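Local coordinates for protein sulfotransferase (Mycobacterium tuberculosis, PDB 2ZQ5) that probably transfers a sulfuryl group from a nucleotide donor to an acceptor molecule, as a sulfotransferase whose core is related to the P-loop nucleotide-binding fold, at residues Ala11-Leu16 against Val42-Tyr47; Ser19-Val24 against Ala71-Gln76; Trp175-Gln180 against Arg213-Leu218; Phe237-Leu242 against Ala249-Thr254. One frame throughout, in Å; residues are numbered along the deposited sequence.

Contact 1. Residues Ala11-Leu16 against Val42-Tyr47; sequences ATVDEL and VLLDAY
Leu44 pushes its forked end against the beginning of helix 13-24 and the residues just before it: its CD1 meets Val13, and both methyls lie against Ala11 O and the end of Leu16. CD2 of Leu44 lies 3.5 Å from the carbonyl oxygen of Ala11, while CD1 of Leu44 packs on CG2 of Val13 at 3.6 Å. Leu16 reaches in from the next turn and meets Leu44 tip to tip, its CD1 standing 4.0 Å from CD1 of Leu44. The torsion of Leu44 (chi1 -77°) sets CG beside the backbone N and sends the fork out toward 11-16. At the start of helix 13-24, beside the residues that meet Leu44, Thr12 is the N-cap and forms a capping box with Glu15. In that box the backbone N of Thr12 donates to OE1 of Glu15 at 3.0 Å, approaching the anti side of the carboxylate and 35° out of its plane; the reciprocal bond from Glu15 N to Thr12 OG1 is less certain, because the place of OG1 is doubtful. Further out, helix 55-81 joins the apolar cluster, Leu65 touching Leu44 and Leu69 touching Leu16.

Contact 2. Residues Ser19-Val24 against Ala71-Gln76; sequences SATKLV and ARLLSQ
With CG of Leu73 turned anti to its carbonyl carbon (chi1 -73°), the isobutyl group projects from helix 55-81 and delivers one methyl, CD1, to the surface of helix 13-24. Val24 is arranged to receive it: at chi1 -66° its CG1 lies anti to the carbonyl carbon, and CG2 occupies the position between the backbone N and the carbonyl carbon, from which it faces the leucine. CD1 of Leu73 touches CB of Ala20 at 3.9 Å and CG2 of Val24 at 4.0 Å, two residues one helical turn apart. Between them in sequence, Thr21 brings its backbone N to 4.2 Å from the same CD1 of Leu73. OG1 of Thr21 comes only to 4.4 Å from CD1 of Leu73; its hydrogen bond is to Leu26 O, just beyond the helix.

The arrangement is a helix-helix crossing within the helical region that opens the chain. The axes of the two short segments approach to 10.4 Å and cross at -59°, an oblique course on which one large side chain spans much of the separation. Ala20 is small enough to let Leu73 settle close to the backbone, whereas Val24, in the last turn of its helix, is only partly buried. There the backbone bond from Val24 N to Ala20 O is weak, at 3.3 Å. Phe29 in the following loop also covers Leu73, and Val70, one turn back on helix 55-81, touches both Ala20 and Val24. Arg72, next to Leu73 in sequence, forms a salt bridge with Asp34 and donates to Gln180 O.

Contact 3. Residues Trp175-Gln180 against Arg213-Leu218; sequences WQLLRQ and RRNLQL
Leu177 and Asn215 form the close apolar half of this contact, their side chains sliding past each other in opposite directions. CD2 of Leu177 rests 4.0 Å from CB of Asn215, and its other methyl, CD1, meets CD2 of Leu216 at 4.0 Å, the two leucines crossing at about a right angle. A first torsion of -67° puts CG of Leu177 beside its backbone N and directs the fork at helix 206-219. That helix precedes strand 227-231 of the central parallel sheet, and Leu216 also touches Trp228 and Leu230 on the strand, so the leucine pair belongs to the hydrophobic layer between helix and sheet of this α/β fold.

On the polar side, which includes a water, the direct amide bond is the loose part, and the groups themselves are held by other partners. ND2 of Asn215 donates to OE1 of Gln180 in a weak bond of 3.3 Å, the two amide planes standing 86° apart. The same ND2 gives a shorter bond, 2.9 Å, to a water, which in turn donates to Leu177 O at 2.8 Å; the water thus ties the side chain of one helix to the backbone of the other segment. OE1 of Gln180 also accepts from Arg211 NE, while Ser75 OG on helix 55-81 is hydrogen-bonded to both Asn215 OD1 and Gln180 NE2.

Contact 4. Residues Phe237-Leu242 against Ala249-Thr254; sequences FALDAL and ALVVQT
Leu242 and Ala249 face each other where the chain leaves a helix and re-enters the parallel sheet of the α/β fold: helix 239-245 lies in the β-α-β crossover that leads from strand 227-231 to strand 250-255. Ala249, just before the strand, and Val251 in it direct CB toward the helix, whereas Leu250 between them faces away and touches Phe335. From the helix, Leu242 points CB at the strand and, with CG anti to the backbone N (chi1 -171°), extends its CD2 onto CB of Ala249 at 3.6 Å. The small alanine thus takes the close approach. The same CD2 of Leu242 stands more distantly, 4.4 Å, from CG2 of Val251. Leu239, one turn earlier, sets its CB off to the side of the strand, yet its CD1 comes to 4.4 Å from CG2 of Val251, so a single valine methyl is approached by two leucines. Phe312 on the neighbouring strand touches both Leu239 and Val251 and continues the apolar layer. Backbone bonds of Val251 to Gln311 and Tyr313 seat it in the sheet. Within the helix, the backbone N of Leu242 donates to the carbonyl oxygen of Ala238, the N-cap residue, at 2.9 Å.

Overall arrangement
Contacts 1 and 2 use opposite ends of helix 13-24, packing its start on helix 36-50 and its last turn on helix 55-81; their centres are about 17 Å apart and both lie far from the chain's centre, contact 2 being the more open. Contact 3 is the most central, its centre about 10 Å from the centre of the chain, and all its touching residues are buried, as are those of contact 4 on the sheet. Chemistry follows place: contacts 1, 2 and 4 rest mainly on aliphatic groups, with no hydrogen bond between their segments, whereas contact 3 adds amides and a water. Contacts 2 and 3 touch, helix 55-81 reaching Gln180 and Asn215 through Ser75 and Arg72. Contact 4 touches none of the others.

Contact 1. Residues Ala11-Leu16 against Val42-Tyr47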
# COMPACT_ATOMS: atom_id res chain seq x y z
N ALA A 11 3.23 21.99 -6.01
CA ALA A 11 4.30 22.13 -7.00
C ALA A 11 3.77 21.77 -8.39
O ALA A 11 2.66 21.26 -8.52
CB ALA A 11 5.47 21.22 -6.65
N THR A 12 4.57 22.05 -9.42
CA THR A 12 4.18 21.72 -10.78
C THR A 12 4.82 20.38 -11.13
O THR A 12 5.71 19.91 -10.42
CB THR A 12 4.68 22.77 -11.79
OG1 THR A 12 6.11 22.74 -11.85
CG2 THR A 12 4.22 24.16 -11.38
N VAL A 13 4.37 19.76 -12.22
CA VAL A 13 4.93 18.49 -12.64
C VAL A 13 6.42 18.63 -12.95
O VAL A 13 7.22 17.79 -12.55
CB VAL A 13 4.20 17.94 -13.89
CG1 VAL A 13 4.85 16.65 -14.35
CG2 VAL A 13 2.73 17.70 -13.55
N ASP A 14 6.79 19.70 -13.65
CA ASP A 14 8.19 19.93 -13.99
C ASP A 14 9.03 20.13 -12.73
O ASP A 14 10.12 19.58 -12.61
CB ASP A 14 8.36 21.15 -14.89
CG ASP A 14 7.82 20.93 -16.29
OD1 ASP A 14 7.90 19.78 -16.78
OD2 ASP A 14 7.34 21.90 -16.91
N GLU A 15 8.50 20.91 -11.79
CA GLU A 15 9.22 21.17 -10.54
C GLU A 15 9.48 19.89 -9.76
O GLU A 15 10.55 19.71 -9.20
CB GLU A 15 8.44 22.16 -9.67
CG GLU A 15 8.33 23.56 -10.27
CD GLU A 15 7.58 24.52 -9.37
OE1 GLU A 15 6.69 24.06 -8.63
OE2 GLU A 15 7.88 25.73 -9.41
N LEU A 16 8.49 19.00 -9.72
CA LEU A 16 8.65 17.74 -9.00
C LEU A 16 9.73 16.87 -9.63
O LEU A 16 10.53 16.26 -8.92
CB LEU A 16 7.32 16.99 -8.94
CG LEU A 16 6.29 17.61 -7.99
CD1 LEU A 16 4.95 16.89 -8.14
CD2 LEU A 16 6.79 17.51 -6.55
N VAL A 42 -3.41 14.95 -12.73
CA VAL A 42 -4.75 14.89 -12.16
C VAL A 42 -4.68 15.02 -10.64
O VAL A 42 -5.48 15.72 -10.02
CB VAL A 42 -5.45 13.57 -12.54
CG1 VAL A 42 -6.73 13.41 -11.74
CG2 VAL A 42 -5.75 13.55 -14.03
N LEU A 43 -3.70 14.35 -10.04
CA LEU A 43 -3.54 14.39 -8.59
C LEU A 43 -3.18 15.80 -8.12
O LEU A 43 -3.72 16.28 -7.12
CB LEU A 43 -2.46 13.39 -8.17
CG LEU A 43 -2.19 13.20 -6.67
CD1 LEU A 43 -3.46 12.81 -5.94
CD2 LEU A 43 -1.12 12.13 -6.50
N LEU A 44 -2.27 16.47 -8.84
CA LEU A 44 -1.87 17.83 -8.48
C LEU A 44 -3.04 18.79 -8.60
O LEU A 44 -3.22 19.67 -7.75
CB LEU A 44 -0.72 18.30 -9.37
CG LEU A 44 0.66 17.74 -9.01
CD1 LEU A 44 1.67 18.13 -10.09
CD2 LEU A 44 1.09 18.27 -7.65
N ASP A 45 -3.83 18.65 -9.66
CA ASP A 45 -4.98 19.52 -9.84
C ASP A 45 -5.97 19.32 -8.70
O ASP A 45 -6.62 20.26 -8.25
CB ASP A 45 -5.68 19.25 -11.18
CG ASP A 45 -4.93 19.81 -12.37
OD1 ASP A 45 -3.91 20.51 -12.17
OD2 ASP A 45 -5.36 19.55 -13.52
N ALA A 46 -6.07 18.08 -8.22
CA ALA A 46 -6.98 17.78 -7.13
C ALA A 46 -6.48 18.41 -5.83
O ALA A 46 -7.24 19.06 -5.12
CB ALA A 46 -7.13 16.27 -6.96
N TYR A 47 -5.20 18.22 -5.52
CA TYR A 47 -4.64 18.79 -4.30
C TYR A 47 -4.81 20.29 -4.25
O TYR A 47 -5.30 20.85 -3.27
CB TYR A 47 -3.15 18.48 -4.18
CG TYR A 47 -2.81 17.09 -3.68
CD1 TYR A 47 -3.42 16.57 -2.54
CD2 TYR A 47 -1.84 16.32 -4.32
CE1 TYR A 47 -3.09 15.31 -2.06
CE2 TYR A 47 -1.49 15.06 -3.84
CZ TYR A 47 -2.12 14.56 -2.71
OH TYR A 47 -1.81 13.31 -2.24

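Contact 2. Residues Ser19-Val24 against Ala71-Gln76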
# COMPACT_ATOMS: atom_id res chain seq x y z
N SER A 19 13.07 18.45 -8.79
CA SER A 19 13.45 18.23 -7.39
C SER A 19 13.91 16.80 -7.15
O SER A 19 14.81 16.56 -6.35
CB SER A 19 12.28 18.55 -6.46
OG SER A 19 11.98 19.93 -6.47
N ALA A 20 13.28 15.85 -7.82
CA ALA A 20 13.66 14.45 -7.67
C ALA A 20 15.08 14.27 -8.21
O ALA A 20 15.93 13.66 -7.56
CB ALA A 20 12.69 13.55 -8.43
N THR A 21 15.32 14.82 -9.39
CA THR A 21 16.64 14.73 -10.01
C THR A 21 17.70 15.47 -9.19
O THR A 21 18.85 15.04 -9.10
CB THR A 21 16.62 15.30 -11.44
OG1 THR A 21 15.85 14.43 -12.28
CG2 THR A 21 18.03 15.43 -11.99
N LYS A 22 17.31 16.59 -8.58
CA LYS A 22 18.24 17.36 -7.77
C LYS A 22 18.71 16.56 -6.56
O LYS A 22 19.87 16.63 -6.17
CB LYS A 22 17.58 18.67 -7.32
CG LYS A 22 18.48 19.57 -6.49
CD LYS A 22 17.72 20.80 -6.02
CE LYS A 22 18.57 21.70 -5.14
NZ LYS A 22 17.78 22.85 -4.62
N LEU A 23 17.79 15.79 -5.98
CA LEU A 23 18.11 15.00 -4.80
C LEU A 23 19.06 13.82 -5.03
O LEU A 23 20.03 13.65 -4.30
CB LEU A 23 16.81 14.49 -4.16
CG LEU A 23 16.95 13.77 -2.82
CD1 LEU A 23 17.52 14.72 -1.77
CD2 LEU A 23 15.59 13.25 -2.38
N VAL A 24 18.78 13.00 -6.04
CA VAL A 24 19.63 11.83 -6.30
C VAL A 24 20.54 11.91 -7.52
O VAL A 24 21.42 11.07 -7.69
CB VAL A 24 18.77 10.55 -6.41
CG1 VAL A 24 18.14 10.24 -5.05
CG2 VAL A 24 17.70 10.71 -7.47
N ALA A 71 11.70 7.42 -6.05
CA ALA A 71 11.60 5.97 -6.01
C ALA A 71 11.53 5.44 -7.44
O ALA A 71 12.13 4.41 -7.77
CB ALA A 71 10.35 5.54 -5.23
N ARG A 72 10.79 6.14 -8.29
CA ARG A 72 10.65 5.76 -9.69
C ARG A 72 12.04 5.76 -10.33
O ARG A 72 12.41 4.82 -11.04
CB ARG A 72 9.73 6.75 -10.42
CG ARG A 72 9.39 6.32 -11.83
CD ARG A 72 8.60 7.39 -12.59
NE ARG A 72 8.31 6.92 -13.94
CZ ARG A 72 7.32 6.11 -14.27
NH1 ARG A 72 6.48 5.67 -13.33
NH2 ARG A 72 7.19 5.68 -15.51
N LEU A 73 12.81 6.82 -10.08
CA LEU A 73 14.16 6.93 -10.62
C LEU A 73 15.07 5.81 -10.13
O LEU A 73 15.85 5.26 -10.90
CB LEU A 73 14.78 8.28 -10.23
CG LEU A 73 14.25 9.54 -10.93
CD1 LEU A 73 14.74 10.77 -10.19
CD2 LEU A 73 14.71 9.55 -12.38
N LEU A 74 14.96 5.47 -8.84
CA LEU A 74 15.78 4.41 -8.27
C LEU A 74 15.48 3.06 -8.90
O LEU A 74 16.39 2.29 -9.18
CB LEU A 74 15.58 4.33 -6.75
CG LEU A 74 16.09 5.53 -5.94
CD1 LEU A 74 15.66 5.39 -4.48
CD2 LEU A 74 17.61 5.61 -6.04
N SER A 75 14.20 2.77 -9.14
CA SER A 75 13.83 1.50 -9.76
C SER A 75 14.34 1.44 -11.20
O SER A 75 14.87 0.41 -11.63
CB SER A 75 12.31 1.31 -9.75
OG SER A 75 11.86 0.86 -8.48
N GLN A 76 14.17 2.53 -11.94
CA GLN A 76 14.62 2.57 -13.33
C GLN A 76 16.12 2.28 -13.41
O GLN A 76 16.58 1.51 -14.26
CB GLN A 76 14.32 3.94 -13.95
CG GLN A 76 14.63 4.04 -15.43
CD GLN A 76 13.94 2.96 -16.24
OE1 GLN A 76 12.73 2.76 -16.13
NE2 GLN A 76 14.71 2.25 -17.07

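Contact 3. Residues Trp175-Gln180 against Arg213-Leu218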
# COMPACT_ATOMS: atom_id res chain seq x y z
N TRP A 175 1.46 0.06 -1.88
CA TRP A 175 1.37 1.44 -2.33
C TRP A 175 2.76 2.06 -2.42
O TRP A 175 2.98 3.00 -3.18
CB TRP A 175 0.46 2.29 -1.42
CG TRP A 175 0.96 2.49 -0.03
CD1 TRP A 175 0.63 1.75 1.07
CD2 TRP A 175 1.90 3.48 0.42
NE1 TRP A 175 1.30 2.21 2.18
CE2 TRP A 175 2.09 3.27 1.81
CE3 TRP A 175 2.59 4.51 -0.21
CZ2 TRP A 175 2.94 4.07 2.57
CZ3 TRP A 175 3.45 5.31 0.55
CH2 TRP A 175 3.61 5.08 1.93
N GLN A 176 3.71 1.52 -1.65
CA GLN A 176 5.07 2.04 -1.68
C GLN A 176 5.70 1.82 -3.05
O GLN A 176 6.64 2.51 -3.43
CB GLN A 176 5.92 1.38 -0.59
CG GLN A 176 5.67 1.97 0.79
CD GLN A 176 6.53 3.18 1.09
OE1 GLN A 176 6.73 4.05 0.23
NE2 GLN A 176 7.04 3.26 2.31
N LEU A 177 5.18 0.84 -3.78
CA LEU A 177 5.67 0.57 -5.13
C LEU A 177 4.76 1.24 -6.16
O LEU A 177 5.25 1.89 -7.08
CB LEU A 177 5.71 -0.94 -5.42
CG LEU A 177 6.71 -1.78 -4.63
CD1 LEU A 177 6.54 -3.23 -5.01
CD2 LEU A 177 8.14 -1.32 -4.93
N LEU A 178 3.45 1.11 -5.98
CA LEU A 178 2.48 1.69 -6.91
C LEU A 178 2.56 3.22 -6.99
O LEU A 178 2.17 3.81 -8.00
CB LEU A 178 1.07 1.24 -6.53
CG LEU A 178 0.81 -0.26 -6.64
CD1 LEU A 178 -0.46 -0.62 -5.91
CD2 LEU A 178 0.74 -0.69 -8.10
N ARG A 179 3.06 3.85 -5.94
CA ARG A 179 3.18 5.31 -5.94
C ARG A 179 4.11 5.74 -7.08
O ARG A 179 4.03 6.88 -7.54
CB ARG A 179 3.74 5.82 -4.61
CG ARG A 179 5.14 5.33 -4.30
CD ARG A 179 5.73 5.90 -3.02
NE ARG A 179 7.00 5.25 -2.72
CZ ARG A 179 8.01 5.80 -2.06
NH1 ARG A 179 7.93 7.04 -1.61
NH2 ARG A 179 9.12 5.09 -1.86
N GLN A 180 4.98 4.85 -7.52
CA GLN A 180 5.90 5.18 -8.61
C GLN A 180 5.13 5.54 -9.88
O GLN A 180 5.61 6.32 -10.71
CB GLN A 180 6.84 3.99 -8.91
CG GLN A 180 7.87 3.72 -7.83
CD GLN A 180 8.91 2.70 -8.25
OE1 GLN A 180 9.06 2.41 -9.44
NE2 GLN A 180 9.64 2.16 -7.29
N ARG A 213 5.16 -5.70 -10.69
CA ARG A 213 5.80 -7.00 -10.91
C ARG A 213 7.28 -6.85 -11.26
O ARG A 213 8.11 -7.63 -10.77
CB ARG A 213 5.07 -7.76 -12.02
CG ARG A 213 5.67 -9.11 -12.34
CD ARG A 213 4.75 -9.94 -13.21
NE ARG A 213 5.39 -11.17 -13.65
CZ ARG A 213 6.34 -11.22 -14.58
NH1 ARG A 213 6.76 -10.11 -15.16
NH2 ARG A 213 6.88 -12.39 -14.92
N ARG A 214 7.62 -5.88 -12.09
CA ARG A 214 9.02 -5.65 -12.45
C ARG A 214 9.81 -5.33 -11.18
O ARG A 214 10.97 -5.71 -11.05
CB ARG A 214 9.16 -4.50 -13.45
CG ARG A 214 8.61 -4.79 -14.84
CD ARG A 214 9.03 -3.69 -15.81
NE ARG A 214 10.48 -3.54 -15.84
CZ ARG A 214 11.12 -2.60 -16.54
NH1 ARG A 214 10.44 -1.72 -17.25
NH2 ARG A 214 12.45 -2.55 -16.51
N ASN A 215 9.19 -4.61 -10.25
CA ASN A 215 9.86 -4.29 -9.01
C ASN A 215 10.01 -5.52 -8.11
O ASN A 215 11.01 -5.65 -7.40
CB ASN A 215 9.14 -3.16 -8.28
CG ASN A 215 9.67 -1.79 -8.67
OD1 ASN A 215 10.89 -1.57 -8.64
ND2 ASN A 215 8.78 -0.88 -9.04
N LEU A 216 9.04 -6.43 -8.14
CA LEU A 216 9.16 -7.65 -7.34
C LEU A 216 10.29 -8.50 -7.92
O LEU A 216 11.05 -9.13 -7.18
CB LEU A 216 7.86 -8.46 -7.34
CG LEU A 216 6.63 -7.82 -6.69
CD1 LEU A 216 5.57 -8.90 -6.47
CD2 LEU A 216 7.00 -7.18 -5.36
N GLN A 217 10.40 -8.54 -9.25
CA GLN A 217 11.46 -9.30 -9.92
C GLN A 217 12.82 -8.77 -9.50
O GLN A 217 13.75 -9.54 -9.25
CB GLN A 217 11.34 -9.18 -11.44
CG GLN A 217 10.18 -9.92 -12.06
CD GLN A 217 10.13 -9.71 -13.57
OE1 GLN A 217 10.07 -8.58 -14.05
NE2 GLN A 217 10.17 -10.81 -14.32
N LEU A 218 12.94 -7.45 -9.43
CA LEU A 218 14.19 -6.79 -9.05
C LEU A 218 14.54 -7.04 -7.59
O LEU A 218 15.62 -7.52 -7.27
CB LEU A 218 14.08 -5.29 -9.30
CG LEU A 218 15.17 -4.41 -8.68
CD1 LEU A 218 16.48 -4.61 -9.44
CD2 LEU A 218 14.72 -2.96 -8.72
O HOH W 1 5.98 0.02 -9.07

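Contact 4. Residues Phe237-Leu242 against Ala249-Thr254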
# COMPACT_ATOMS: atom_id res chain seq x y z
N PHE A 237 -9.53 -2.71 -5.43
CA PHE A 237 -9.92 -1.90 -6.58
C PHE A 237 -9.36 -2.36 -7.92
O PHE A 237 -9.92 -2.05 -8.98
CB PHE A 237 -9.45 -0.45 -6.38
CG PHE A 237 -9.98 0.21 -5.14
CD1 PHE A 237 -11.06 1.09 -5.22
CD2 PHE A 237 -9.38 -0.00 -3.90
CE1 PHE A 237 -11.53 1.74 -4.08
CE2 PHE A 237 -9.85 0.64 -2.76
CZ PHE A 237 -10.93 1.52 -2.85
N ALA A 238 -8.24 -3.08 -7.88
CA ALA A 238 -7.56 -3.48 -9.10
C ALA A 238 -7.38 -4.98 -9.30
O ALA A 238 -6.37 -5.42 -9.84
CB ALA A 238 -6.19 -2.80 -9.15
N LEU A 239 -8.37 -5.76 -8.88
CA LEU A 239 -8.26 -7.20 -9.02
C LEU A 239 -8.04 -7.66 -10.46
O LEU A 239 -7.26 -8.58 -10.69
CB LEU A 239 -9.49 -7.88 -8.43
CG LEU A 239 -9.43 -9.41 -8.46
CD1 LEU A 239 -8.21 -9.91 -7.69
CD2 LEU A 239 -10.71 -9.97 -7.85
N ASP A 240 -8.71 -7.04 -11.42
CA ASP A 240 -8.51 -7.46 -12.81
C ASP A 240 -7.07 -7.25 -13.24
O ASP A 240 -6.49 -8.10 -13.91
CB ASP A 240 -9.45 -6.72 -13.77
CG ASP A 240 -10.91 -7.12 -13.60
OD1 ASP A 240 -11.18 -8.32 -13.38
OD2 ASP A 240 -11.78 -6.23 -13.70
N ALA A 241 -6.47 -6.12 -12.84
CA ALA A 241 -5.09 -5.85 -13.20
C ALA A 241 -4.17 -6.83 -12.48
O ALA A 241 -3.18 -7.30 -13.04
CB ALA A 241 -4.72 -4.41 -12.82
N LEU A 242 -4.52 -7.13 -11.24
CA LEU A 242 -3.74 -8.06 -10.44
C LEU A 242 -3.72 -9.43 -11.12
O LEU A 242 -2.66 -10.02 -11.32
CB LEU A 242 -4.34 -8.15 -9.04
CG LEU A 242 -3.59 -8.91 -7.94
CD1 LEU A 242 -4.15 -8.50 -6.59
CD2 LEU A 242 -3.69 -10.41 -8.14
N ALA A 249 -2.27 -15.94 -9.06
CA ALA A 249 -2.27 -15.36 -7.72
C ALA A 249 -3.23 -16.02 -6.74
O ALA A 249 -4.28 -16.54 -7.12
CB ALA A 249 -2.58 -13.86 -7.80
N LEU A 250 -2.83 -15.99 -5.47
CA LEU A 250 -3.64 -16.53 -4.38
C LEU A 250 -4.03 -15.28 -3.59
O LEU A 250 -3.18 -14.61 -3.01
CB LEU A 250 -2.79 -17.48 -3.52
CG LEU A 250 -2.14 -18.62 -4.29
CD1 LEU A 250 -1.29 -19.45 -3.35
CD2 LEU A 250 -3.22 -19.48 -4.95
N VAL A 251 -5.32 -14.98 -3.58
CA VAL A 251 -5.81 -13.77 -2.92
C VAL A 251 -6.59 -14.05 -1.65
O VAL A 251 -7.53 -14.85 -1.64
CB VAL A 251 -6.70 -12.98 -3.89
CG1 VAL A 251 -7.11 -11.66 -3.27
CG2 VAL A 251 -5.97 -12.74 -5.20
N VAL A 252 -6.20 -13.37 -0.57
CA VAL A 252 -6.86 -13.51 0.73
C VAL A 252 -7.46 -12.17 1.13
O VAL A 252 -6.75 -11.16 1.21
CB VAL A 252 -5.86 -13.93 1.83
CG1 VAL A 252 -6.59 -14.08 3.16
CG2 VAL A 252 -5.17 -15.22 1.45
N GLN A 253 -8.77 -12.16 1.38
CA GLN A 253 -9.45 -10.94 1.79
C GLN A 253 -9.92 -11.05 3.23
O GLN A 253 -10.54 -12.04 3.62
CB GLN A 253 -10.66 -10.67 0.89
CG GLN A 253 -11.46 -9.44 1.31
CD GLN A 253 -12.67 -9.20 0.44
OE1 GLN A 253 -13.30 -10.15 -0.03
NE2 GLN A 253 -13.02 -7.94 0.24
N THR A 254 -9.62 -10.02 4.02
CA THR A 254 -10.04 -10.00 5.41
C THR A 254 -11.41 -9.33 5.49
O THR A 254 -11.75 -8.49 4.66
CB THR A 254 -9.04 -9.23 6.29
OG1 THR A 254 -8.82 -7.93 5.73
CG2 THR A 254 -7.73 -9.98 6.38